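PDB 1Y9K: IAA acetyltransferase from Bacillus cereus ATCC 14579, which probably transfers an acetyl group from acetyl-CoA to an amine, as a member of the GNAT family of N-acetyltransferases. Local coordinates for residues A42-Y52 against I78-T89; G117-F128 against C143-M151. One frame throughout, in Å; residues are numbered along the deposited sequence. Where two conformers were deposited one is given.

Contacts 1 and 2 set the packing of a helix on a sheet beside the pairing of strands within one, both in a single GNAT domain. Contact 1 (42-52 with 78-89) is mostly buried: helix 78-92 packs on strands 38-43 and 48-56 of the mixed sheet, held by aliphatic side chains and one buried tyrosine whose hydroxyl meets a histidine. Contact 2 (117-128 with 143-151) lies nearer the surface, on the other side of the chain's centre, and is built mainly from backbone hydrogen bonds between antiparallel strands. Both reach the same sheet, with centres about 22 Å apart. They touch where Val87 CG2 of the helix packs against Met151 SE at 3.8 Å.

Contact 1: A42-Y52 against I78-T89; sequences AKQGGSVIGVY and IGKKLLRHAVET
A tyrosine-histidine hydrogen bond joins helix to sheet in a largely apolar interface: Tyr52 OH lies 2.6 Å from His85 ND1, a short bond in which either group could be the donor. The setting is the alpha/beta core of the GNAT fold, where helix 78-92 packs against the sheet; here it meets the hairpin formed by strands 38-43 and 48-56. Strand 48-52 and helix 78-89 run roughly the same way, their axes 34° apart and 9.0 Å from each other at closest approach.

Tyr52 contributes more buried surface than any other residue of the contact. Its CG sits between the backbone N and the carbonyl carbon (chi1 75°), a setting that puts the ring against Ala86 with its hydroxyl at His85. Ala86 CB lies over one face of that ring in a CH-pi contact, 3.9 Å from the centroid. The bond to the histidine lies near the plane of each ring, OH at the edge of the imidazole and ND1 at the edge of the tyrosine, although the planes themselves are turned 55° apart. On the paired strand 38-43, Tyr40 lays its ring nearly parallel to that of Tyr52.

One helical turn earlier, Leu82 CD2 sits between Ala42 CB, at 3.8 Å, and Tyr52 CD2, at 3.7 Å, while CD1 rests on the backbone of Gly50 and Val51. Ile49 and Gly50 both face Ala42 in a classic beta bulge, and the end of Ile49 comes across Ile78 at about a right angle.

At the far end, Thr89 turns back to its own helix. His85 O accepts from Thr89 N and Thr89 OG1 on opposite faces of its carbonyl plane, the hydroxyl bond measuring 2.7 Å.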
loop_
_atom_site.group_PDB
_atom_site.type_symbol
_atom_site.label_atom_id
_atom_site.label_comp_id
_atom_site.label_asym_id
_atom_site.label_seq_id
_atom_site.Cartn_x
_atom_site.Cartn_y
_atom_site.Cartn_z
ATOM N N ALA A 42 -9.879 -6.455 -2.190
ATOM C CA ALA A 42 -11.231 -5.927 -2.032
ATOM C C ALA A 42 -12.061 -6.271 -3.273
ATOM O O ALA A 42 -11.604 -6.086 -4.411
ATOM C CB ALA A 42 -11.197 -4.427 -1.810
ATOM N N LYS A 43 -13.272 -6.781 -3.049
ATOM C CA LYS A 43 -14.187 -7.119 -4.144
ATOM C C LYS A 43 -15.491 -6.333 -4.050
ATOM O O LYS A 43 -16.035 -6.176 -2.954
ATOM C CB LYS A 43 -14.487 -8.621 -4.152
ATOM C CG LYS A 43 -13.260 -9.500 -4.071
ATOM C CD LYS A 43 -13.585 -10.937 -4.397
ATOM C CE LYS A 43 -12.369 -11.812 -4.149
ATOM N NZ LYS A 43 -12.392 -13.056 -4.963
ATOM N N GLN A 44 -15.960 -5.817 -5.190
ATOM C CA GLN A 44 -17.316 -5.228 -5.318
ATOM C C GLN A 44 -17.737 -4.945 -6.769
ATOM O O GLN A 44 -16.946 -4.431 -7.570
ATOM C CB GLN A 44 -17.521 -3.976 -4.441
ATOM C CG GLN A 44 -16.893 -2.700 -4.960
ATOM C CD GLN A 44 -17.874 -1.548 -5.002
ATOM O OE1 GLN A 44 -17.674 -0.523 -4.346
ATOM N NE2 GLN A 44 -18.940 -1.706 -5.782
ATOM N N GLY A 45 -18.995 -5.275 -7.082
ATOM C CA GLY A 45 -19.555 -5.120 -8.425
ATOM C C GLY A 45 -19.145 -6.267 -9.330
ATOM O O GLY A 45 -19.049 -6.105 -10.551
ATOM N N GLY A 46 -18.892 -7.424 -8.722
ATOM C CA GLY A 46 -18.447 -8.615 -9.445
ATOM C C GLY A 46 -16.966 -8.683 -9.820
ATOM O O GLY A 46 -16.594 -9.475 -10.687
ATOM N N SER A 47 -16.114 -7.878 -9.178
ATOM C CA SER A 47 -14.679 -7.887 -9.508
ATOM C C SER A 47 -13.762 -7.412 -8.377
ATOM O O SER A 47 -14.207 -6.718 -7.461
ATOM C CB SER A 47 -14.410 -7.087 -10.795
ATOM O OG SER A 47 -14.450 -5.681 -10.556
ATOM N N VAL A 48 -12.492 -7.814 -8.447
ATOM C CA VAL A 48 -11.433 -7.298 -7.571
ATOM C C VAL A 48 -11.046 -5.852 -7.933
ATOM O O VAL A 48 -10.525 -5.586 -9.020
ATOM C CB VAL A 48 -10.182 -8.204 -7.596
ATOM C CG1 VAL A 48 -9.008 -7.547 -6.835
ATOM C CG2 VAL A 48 -10.513 -9.572 -7.012
ATOM N N ILE A 49 -11.296 -4.934 -7.003
ATOM C CA ILE A 49 -11.142 -3.493 -7.250
ATOM C C ILE A 49 -10.180 -2.776 -6.267
ATOM O O ILE A 49 -9.935 -1.570 -6.373
ATOM C CB ILE A 49 -12.529 -2.779 -7.285
ATOM C CG1 ILE A 49 -13.422 -3.201 -6.107
ATOM C CG2 ILE A 49 -13.254 -3.075 -8.593
ATOM C CD1 ILE A 49 -13.002 -2.677 -4.748
ATOM N N GLY A 50 -9.636 -3.537 -5.324
ATOM C CA GLY A 50 -8.696 -3.032 -4.342
ATOM C C GLY A 50 -7.760 -4.141 -3.896
ATOM O O GLY A 50 -8.075 -5.330 -4.021
ATOM N N VAL A 51 -6.597 -3.756 -3.387
ATOM C CA VAL A 51 -5.626 -4.717 -2.908
ATOM C C VAL A 51 -4.701 -4.037 -1.906
ATOM O O VAL A 51 -4.586 -2.808 -1.909
ATOM C CB VAL A 51 -4.824 -5.352 -4.086
ATOM C CG1 VAL A 51 -4.024 -4.291 -4.870
ATOM C CG2 VAL A 51 -3.934 -6.494 -3.606
ATOM N N TYR A 52 -4.099 -4.840 -1.023
ATOM C CA TYR A 52 -2.931 -4.441 -0.247
ATOM C C TYR A 52 -2.055 -5.660 0.090
ATOM O O TYR A 52 -2.544 -6.791 0.154
ATOM C CB TYR A 52 -3.316 -3.636 1.006
ATOM C CG TYR A 52 -3.912 -4.430 2.166
ATOM C CD1 TYR A 52 -3.094 -5.150 3.043
ATOM C CD2 TYR A 52 -5.294 -4.425 2.408
ATOM C CE1 TYR A 52 -3.633 -5.862 4.120
ATOM C CE2 TYR A 52 -5.843 -5.129 3.482
ATOM C CZ TYR A 52 -5.002 -5.844 4.328
ATOM O OH TYR A 52 -5.527 -6.544 5.381
ATOM N N ILE A 78 -12.740 3.430 -0.444
ATOM C CA ILE A 78 -12.207 2.068 -0.527
ATOM C C ILE A 78 -10.771 1.980 0.020
ATOM O O ILE A 78 -10.406 0.984 0.658
ATOM C CB ILE A 78 -12.348 1.483 -1.969
ATOM C CG1 ILE A 78 -13.818 1.515 -2.404
ATOM C CG2 ILE A 78 -11.824 0.048 -2.048
ATOM C CD1 ILE A 78 -14.036 1.434 -3.902
ATOM N N GLY A 79 -9.978 3.032 -0.205
ATOM C CA GLY A 79 -8.643 3.153 0.379
ATOM C C GLY A 79 -8.724 3.150 1.892
ATOM O O GLY A 79 -8.083 2.333 2.552
ATOM N N LYS A 80 -9.525 4.074 2.428
ATOM C CA LYS A 80 -9.956 4.073 3.831
ATOM C C LYS A 80 -10.219 2.666 4.368
ATOM O O LYS A 80 -9.646 2.273 5.389
ATOM C CB LYS A 80 -11.238 4.892 3.968
ATOM C CG LYS A 80 -11.085 6.283 4.537
ATOM C CD LYS A 80 -11.784 6.400 5.897
ATOM C CE LYS A 80 -10.966 5.780 7.037
ATOM N NZ LYS A 80 -11.782 5.597 8.286
ATOM N N LYS A 81 -11.082 1.919 3.674
ATOM C CA LYS A 81 -11.483 0.566 4.078
ATOM C C LYS A 81 -10.346 -0.455 4.088
ATOM O O LYS A 81 -10.222 -1.219 5.043
ATOM C CB LYS A 81 -12.635 0.066 3.202
ATOM C CG LYS A 81 -14.002 0.518 3.683
ATOM C CD LYS A 81 -15.004 0.648 2.547
ATOM C CE LYS A 81 -16.368 1.079 3.077
ATOM N NZ LYS A 81 -17.048 2.035 2.150
ATOM N N LEU A 82 -9.528 -0.468 3.034
ATOM C CA LEU A 82 -8.374 -1.368 2.950
ATOM C C LEU A 82 -7.367 -1.093 4.061
ATOM O O LEU A 82 -6.730 -2.014 4.587
ATOM C CB LEU A 82 -7.677 -1.238 1.592
ATOM C CG LEU A 82 -8.309 -1.888 0.354
ATOM C CD1 LEU A 82 -7.635 -1.356 -0.921
ATOM C CD2 LEU A 82 -8.268 -3.426 0.413
ATOM N N LEU A 83 -7.244 0.187 4.408
ATOM C CA LEU A 83 -6.294 0.662 5.399
ATOM C C LEU A 83 -6.728 0.234 6.799
ATOM O O LEU A 83 -5.929 -0.345 7.538
ATOM C CB LEU A 83 -6.182 2.185 5.297
ATOM C CG LEU A 83 -4.823 2.877 5.288
ATOM C CD1 LEU A 83 -3.754 2.118 4.488
ATOM C CD2 LEU A 83 -5.010 4.277 4.739
ATOM N N ARG A 84 -7.985 0.521 7.156
ATOM C CA ARG A 84 -8.604 -0.006 8.377
ATOM C C ARG A 84 -8.340 -1.512 8.511
ATOM O O ARG A 84 -7.931 -1.977 9.579
ATOM C CB ARG A 84 -10.125 0.251 8.399
ATOM C CG ARG A 84 -10.567 1.724 8.565
ATOM C CD ARG A 84 -12.021 1.840 9.101
ATOM N NE ARG A 84 -13.071 1.748 8.067
ATOM C CZ ARG A 84 -13.653 0.617 7.648
ATOM N NH1 ARG A 84 -14.600 0.663 6.715
ATOM N NH2 ARG A 84 -13.300 -0.565 8.147
ATOM N N HIS A 85 -8.549 -2.254 7.418
ATOM C CA HIS A 85 -8.367 -3.714 7.390
ATOM C C HIS A 85 -6.911 -4.145 7.581
ATOM O O HIS A 85 -6.646 -5.129 8.281
ATOM C CB HIS A 85 -8.927 -4.302 6.091
ATOM C CG HIS A 85 -9.096 -5.794 6.106
ATOM N ND1 HIS A 85 -8.031 -6.669 6.059
ATOM C CD2 HIS A 85 -10.211 -6.564 6.111
ATOM C CE1 HIS A 85 -8.480 -7.912 6.052
ATOM N NE2 HIS A 85 -9.800 -7.876 6.080
ATOM N N ALA A 86 -5.981 -3.420 6.958
ATOM C CA ALA A 86 -4.549 -3.650 7.168
ATOM C C ALA A 86 -4.155 -3.494 8.643
ATOM O O ALA A 86 -3.439 -4.347 9.188
ATOM C CB ALA A 86 -3.716 -2.732 6.282
ATOM N N VAL A 87 -4.630 -2.411 9.274
ATOM C CA VAL A 87 -4.383 -2.127 10.694
ATOM C C VAL A 87 -4.883 -3.282 11.571
ATOM O O VAL A 87 -4.142 -3.783 12.431
ATOM C CB VAL A 87 -5.045 -0.780 11.145
ATOM C CG1 VAL A 87 -4.981 -0.596 12.665
ATOM C CG2 VAL A 87 -4.412 0.426 10.427
ATOM N N GLU A 88 -6.132 -3.702 11.339
ATOM C CA GLU A 88 -6.747 -4.799 12.090
ATOM C C GLU A 88 -6.039 -6.132 11.880
ATOM O O GLU A 88 -5.867 -6.901 12.819
ATOM C CB GLU A 88 -8.247 -4.926 11.777
ATOM C CG GLU A 88 -9.103 -3.822 12.409
ATOM C CD GLU A 88 -8.714 -3.526 13.860
ATOM O OE1 GLU A 88 -8.910 -4.417 14.720
ATOM O OE2 GLU A 88 -8.211 -2.405 14.138
ATOM N N THR A 89 -5.624 -6.393 10.647
ATOM C CA THR A 89 -4.888 -7.608 10.328
ATOM C C THR A 89 -3.544 -7.634 11.050
ATOM O O THR A 89 -3.125 -8.674 11.556
ATOM C CB THR A 89 -4.703 -7.732 8.814
ATOM O OG1 THR A 89 -5.993 -7.755 8.197
ATOM C CG2 THR A 89 -3.940 -8.992 8.449
#

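Contact 2: G117-F128 against C143-M151; sequences GFRIFSIDFDYF and CRDMIRLAM
Phe121 and Ser122 both face Arg148, a classic beta bulge in the antiparallel pairing of strands 119-124 and 141-152 at the C-terminal side of the GNAT sheet. The bulge shifts the register by one residue, yet the backbone bonding carries on across it. Arg148 O accepts from Phe121 N in a nearly straight bond (173°), and Arg148 N donates a hydrogen bond to Ser122 O at 2.7 Å. On one side of the bulge Arg119 and Ala150 exchange two bonds; on the other Asp124 and Met146 do the same. The opposite edge of strand 141-152 is bonded to strand 97-103.

Past the strands, a type II turn from Asp124 to Tyr127 is tied down by a carboxylate: Asp145 OD1 takes a hydrogen bond from Asp126 N at 2.8 Å through its anti lone pair. Asn104 OD1 accepts hydrogen bonds from the backbone N of Arg144 and of Asp145. The guanidinium of Arg148 finds its salt bridge with Glu63, whereas Asp124 OD2 stays 4.1 Å from Arg148 NE and well out of the guanidinium plane.

Aromatic rings close both ends. Met151 is a selenomethionine, and its SE stands over the Phe118 ring as a Met-aromatic contact. At the turn, Tyr127 CD2 covers one face of the Phe128 ring, and Cys143 SG sits over the opposite face, 3.6 Å from the centroid.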
loop_
_atom_site.group_PDB
_atom_site.type_symbol
_atom_site.label_atom_id
_atom_site.label_comp_id
_atom_site.label_asym_id
_atom_site.label_seq_id
_atom_site.Cartn_x
_atom_site.Cartn_y
_atom_site.Cartn_z
ATOM N N GLY A 117 -4.226 7.744 10.948
ATOM C CA GLY A 117 -3.382 7.536 12.127
ATOM C C GLY A 117 -1.881 7.405 11.914
ATOM O O GLY A 117 -1.125 7.347 12.876
ATOM N N PHE A 118 -1.447 7.346 10.659
ATOM C CA PHE A 118 -0.024 7.287 10.321
ATOM C C PHE A 118 0.685 8.632 10.522
ATOM O O PHE A 118 0.134 9.695 10.227
ATOM C CB PHE A 118 0.162 6.798 8.883
ATOM C CG PHE A 118 -0.125 5.329 8.700
ATOM C CD1 PHE A 118 -1.400 4.893 8.334
ATOM C CD2 PHE A 118 0.879 4.377 8.894
ATOM C CE1 PHE A 118 -1.668 3.528 8.163
ATOM C CE2 PHE A 118 0.618 3.011 8.726
ATOM C CZ PHE A 118 -0.653 2.591 8.362
ATOM N N ARG A 119 1.903 8.580 11.040
ATOM C CA ARG A 119 2.694 9.774 11.223
ATOM C C ARG A 119 3.956 9.723 10.355
ATOM O O ARG A 119 4.641 8.697 10.307
ATOM C CB ARG A 119 3.044 9.954 12.697
ATOM C CG ARG A 119 3.660 11.306 13.018
ATOM C CD ARG A 119 4.154 11.323 14.430
ATOM N NE ARG A 119 4.739 12.609 14.788
ATOM C CZ ARG A 119 5.237 12.886 15.987
ATOM N NH1 ARG A 119 5.225 11.953 16.928
ATOM N NH2 ARG A 119 5.760 14.077 16.244
ATOM N N ILE A 120 4.251 10.828 9.673
ATOM C CA ILE A 120 5.439 10.925 8.823
ATOM C C ILE A 120 6.664 11.029 9.723
ATOM O O ILE A 120 6.695 11.859 10.626
ATOM C CB ILE A 120 5.372 12.164 7.870
ATOM C CG1 ILE A 120 4.148 12.114 6.944
ATOM C CG2 ILE A 120 6.646 12.300 7.049
ATOM C CD1 ILE A 120 3.710 13.523 6.442
ATOM N N PHE A 121 7.669 10.190 9.477
ATOM C CA PHE A 121 8.862 10.151 10.339
ATOM C C PHE A 121 10.199 10.216 9.596
ATOM O O PHE A 121 11.212 10.495 10.202
ATOM C CB PHE A 121 8.821 8.951 11.312
ATOM C CG PHE A 121 9.105 7.613 10.664
ATOM C CD1 PHE A 121 10.396 7.089 10.645
ATOM C CD2 PHE A 121 8.080 6.861 10.098
ATOM C CE1 PHE A 121 10.663 5.851 10.048
ATOM C CE2 PHE A 121 8.341 5.617 9.511
ATOM C CZ PHE A 121 9.631 5.117 9.484
ATOM N N SER A 122 10.197 9.990 8.285
ATOM C CA SER A 122 11.443 9.815 7.542
ATOM C C SER A 122 11.257 9.908 6.023
ATOM O O SER A 122 10.154 9.736 5.512
ATOM C CB SER A 122 12.054 8.451 7.890
ATOM O OG SER A 122 13.464 8.526 7.848
ATOM N N ILE A 123 12.363 10.157 5.323
ATOM C CA ILE A 123 12.412 10.288 3.866
ATOM C C ILE A 123 13.561 9.428 3.311
ATOM O O ILE A 123 14.715 9.628 3.699
ATOM C CB ILE A 123 12.657 11.768 3.435
ATOM C CG1 ILE A 123 11.627 12.707 4.063
ATOM C CG2 ILE A 123 12.630 11.912 1.907
ATOM C CD1 ILE A 123 12.179 14.083 4.410
ATOM N N ASP A 124 13.251 8.463 2.441
ATOM C CA ASP A 124 14.283 7.805 1.634
ATOM C C ASP A 124 14.476 8.622 0.361
ATOM O O ASP A 124 13.639 8.567 -0.546
ATOM C CB ASP A 124 13.909 6.365 1.230
ATOM C CG ASP A 124 13.782 5.414 2.407
ATOM O OD1 ASP A 124 14.377 5.662 3.490
ATOM O OD2 ASP A 124 13.087 4.375 2.231
ATOM N N PHE A 125 15.578 9.366 0.287
ATOM C CA PHE A 125 15.856 10.218 -0.865
ATOM C C PHE A 125 16.217 9.425 -2.116
ATOM O O PHE A 125 16.983 8.472 -2.050
ATOM C CB PHE A 125 16.956 11.240 -0.540
ATOM C CG PHE A 125 16.545 12.260 0.475
ATOM C CD1 PHE A 125 17.010 12.181 1.788
ATOM C CD2 PHE A 125 15.667 13.297 0.129
ATOM C CE1 PHE A 125 16.616 13.127 2.743
ATOM C CE2 PHE A 125 15.264 14.240 1.076
ATOM C CZ PHE A 125 15.743 14.157 2.387
ATOM N N ASP A 126 15.655 9.838 -3.248
ATOM C CA ASP A 126 15.960 9.269 -4.566
ATOM C C ASP A 126 15.521 7.810 -4.716
ATOM O O ASP A 126 15.999 7.099 -5.600
ATOM C CB ASP A 126 17.450 9.423 -4.912
ATOM C CG ASP A 126 17.869 10.875 -5.071
ATOM O OD1 ASP A 126 17.188 11.627 -5.812
ATOM O OD2 ASP A 126 18.894 11.257 -4.459
ATOM N N TYR A 127 14.603 7.377 -3.860
ATOM C CA TYR A 127 14.136 6.002 -3.857
ATOM C C TYR A 127 13.656 5.569 -5.239
ATOM O O TYR A 127 14.045 4.506 -5.740
ATOM C CB TYR A 127 13.013 5.831 -2.832
ATOM C CG TYR A 127 12.429 4.439 -2.787
ATOM C CD1 TYR A 127 12.881 3.495 -1.853
ATOM C CD2 TYR A 127 11.423 4.056 -3.680
ATOM C CE1 TYR A 127 12.338 2.201 -1.815
ATOM C CE2 TYR A 127 10.882 2.771 -3.649
ATOM C CZ TYR A 127 11.341 1.856 -2.717
ATOM O OH TYR A 127 10.789 0.594 -2.695
ATOM N N PHE A 128 12.818 6.402 -5.850
ATOM C CA PHE A 128 12.135 6.032 -7.084
ATOM C C PHE A 128 13.054 6.046 -8.281
ATOM O O PHE A 128 12.991 5.147 -9.118
ATOM C CB PHE A 128 10.915 6.914 -7.301
ATOM C CG PHE A 128 9.835 6.653 -6.315
ATOM C CD1 PHE A 128 9.786 7.364 -5.122
ATOM C CD2 PHE A 128 8.887 5.653 -6.556
ATOM C CE1 PHE A 128 8.795 7.104 -4.188
ATOM C CE2 PHE A 128 7.886 5.379 -5.630
ATOM C CZ PHE A 128 7.836 6.104 -4.443
ATOM N N CYS A 143 7.873 12.341 -8.620
ATOM C CA CYS A 143 7.893 11.365 -7.548
ATOM C C CYS A 143 9.314 10.863 -7.439
ATOM O O CYS A 143 9.734 9.976 -8.183
ATOM C CB CYS A 143 6.950 10.222 -7.880
ATOM S SG CYS A 143 6.695 9.098 -6.529
ATOM N N ARG A 144 10.035 11.431 -6.482
ATOM C CA ARG A 144 11.476 11.282 -6.374
ATOM C C ARG A 144 11.871 10.528 -5.101
ATOM O O ARG A 144 12.726 9.654 -5.121
ATOM C CB ARG A 144 12.076 12.691 -6.388
ATOM C CG ARG A 144 13.574 12.829 -6.219
ATOM C CD ARG A 144 13.927 14.316 -6.194
ATOM N NE ARG A 144 13.274 15.026 -7.294
ATOM C CZ ARG A 144 13.074 16.343 -7.363
ATOM N NH1 ARG A 144 13.475 17.157 -6.387
ATOM N NH2 ARG A 144 12.459 16.846 -8.429
ATOM N N ASP A 145 11.229 10.879 -3.993
ATOM C CA ASP A 145 11.597 10.387 -2.669
ATOM C C ASP A 145 10.449 9.608 -2.035
ATOM O O ASP A 145 9.283 9.932 -2.275
ATOM C CB ASP A 145 11.942 11.576 -1.765
ATOM C CG ASP A 145 12.951 12.521 -2.392
ATOM O OD1 ASP A 145 13.983 12.042 -2.895
ATOM O OD2 ASP A 145 12.728 13.748 -2.367
HETATM N N MSE A 146 10.775 8.596 -1.229
HETATM C CA MSE A 146 9.763 7.868 -0.461
HETATM C C MSE A 146 9.596 8.498 0.917
HETATM O O MSE A 146 10.528 8.541 1.725
HETATM C CB MSE A 146 10.113 6.374 -0.344
HETATM C CG MSE A 146 8.993 5.457 0.171
HETATM SE SE MSE A 146 7.598 5.227 -0.988
HETATM C CE MSE A 146 8.040 3.641 -1.706
ATOM N N ILE A 147 8.403 9.014 1.171
ATOM C CA ILE A 147 8.049 9.491 2.500
ATOM C C ILE A 147 7.608 8.286 3.332
ATOM O O ILE A 147 6.755 7.494 2.901
ATOM C CB ILE A 147 6.928 10.586 2.458
ATOM C CG1 ILE A 147 7.283 11.732 1.486
ATOM C CG2 ILE A 147 6.605 11.102 3.855
ATOM C CD1 ILE A 147 8.663 12.330 1.625
ATOM N N ARG A 148 8.199 8.150 4.515
ATOM C CA ARG A 148 7.983 6.993 5.381
ATOM C C ARG A 148 7.058 7.398 6.520
ATOM O O ARG A 148 7.264 8.441 7.167
ATOM C CB ARG A 148 9.315 6.481 5.951
ATOM C CG ARG A 148 10.411 6.177 4.919
ATOM C CD ARG A 148 10.119 4.882 4.188
ATOM N NE ARG A 148 10.213 3.727 5.086
ATOM C CZ ARG A 148 9.654 2.537 4.858
ATOM N NH1 ARG A 148 8.945 2.333 3.745
ATOM N NH2 ARG A 148 9.807 1.547 5.749
ATOM N N LEU A 149 6.033 6.584 6.747
ATOM C CA LEU A 149 5.057 6.850 7.792
ATOM C C LEU A 149 4.890 5.613 8.666
ATOM O O LEU A 149 5.118 4.481 8.221
ATOM C CB LEU A 149 3.694 7.278 7.204
ATOM C CG LEU A 149 3.506 8.497 6.288
ATOM C CD1 LEU A 149 3.705 8.145 4.805
ATOM C CD2 LEU A 149 2.120 9.080 6.498
ATOM N N ALA A 150 4.494 5.831 9.914
ATOM C CA ALA A 150 4.364 4.738 10.861
ATOM C C ALA A 150 3.233 4.968 11.838
ATOM O O ALA A 150 2.822 6.098 12.107
ATOM C CB ALA A 150 5.668 4.510 11.602
HETATM N N MSE A 151 2.748 3.863 12.373
HETATM C CA MSE A 151 1.631 3.848 13.279
HETATM C C MSE A 151 1.949 2.837 14.390
HETATM O O MSE A 151 2.364 1.695 14.115
HETATM C CB MSE A 151 0.404 3.398 12.498
HETATM C CG MSE A 151 -0.903 3.709 13.150
HETATM SE SE MSE A 151 -2.240 2.822 12.347
HETATM C CE MSE A 151 -3.620 3.621 13.134
#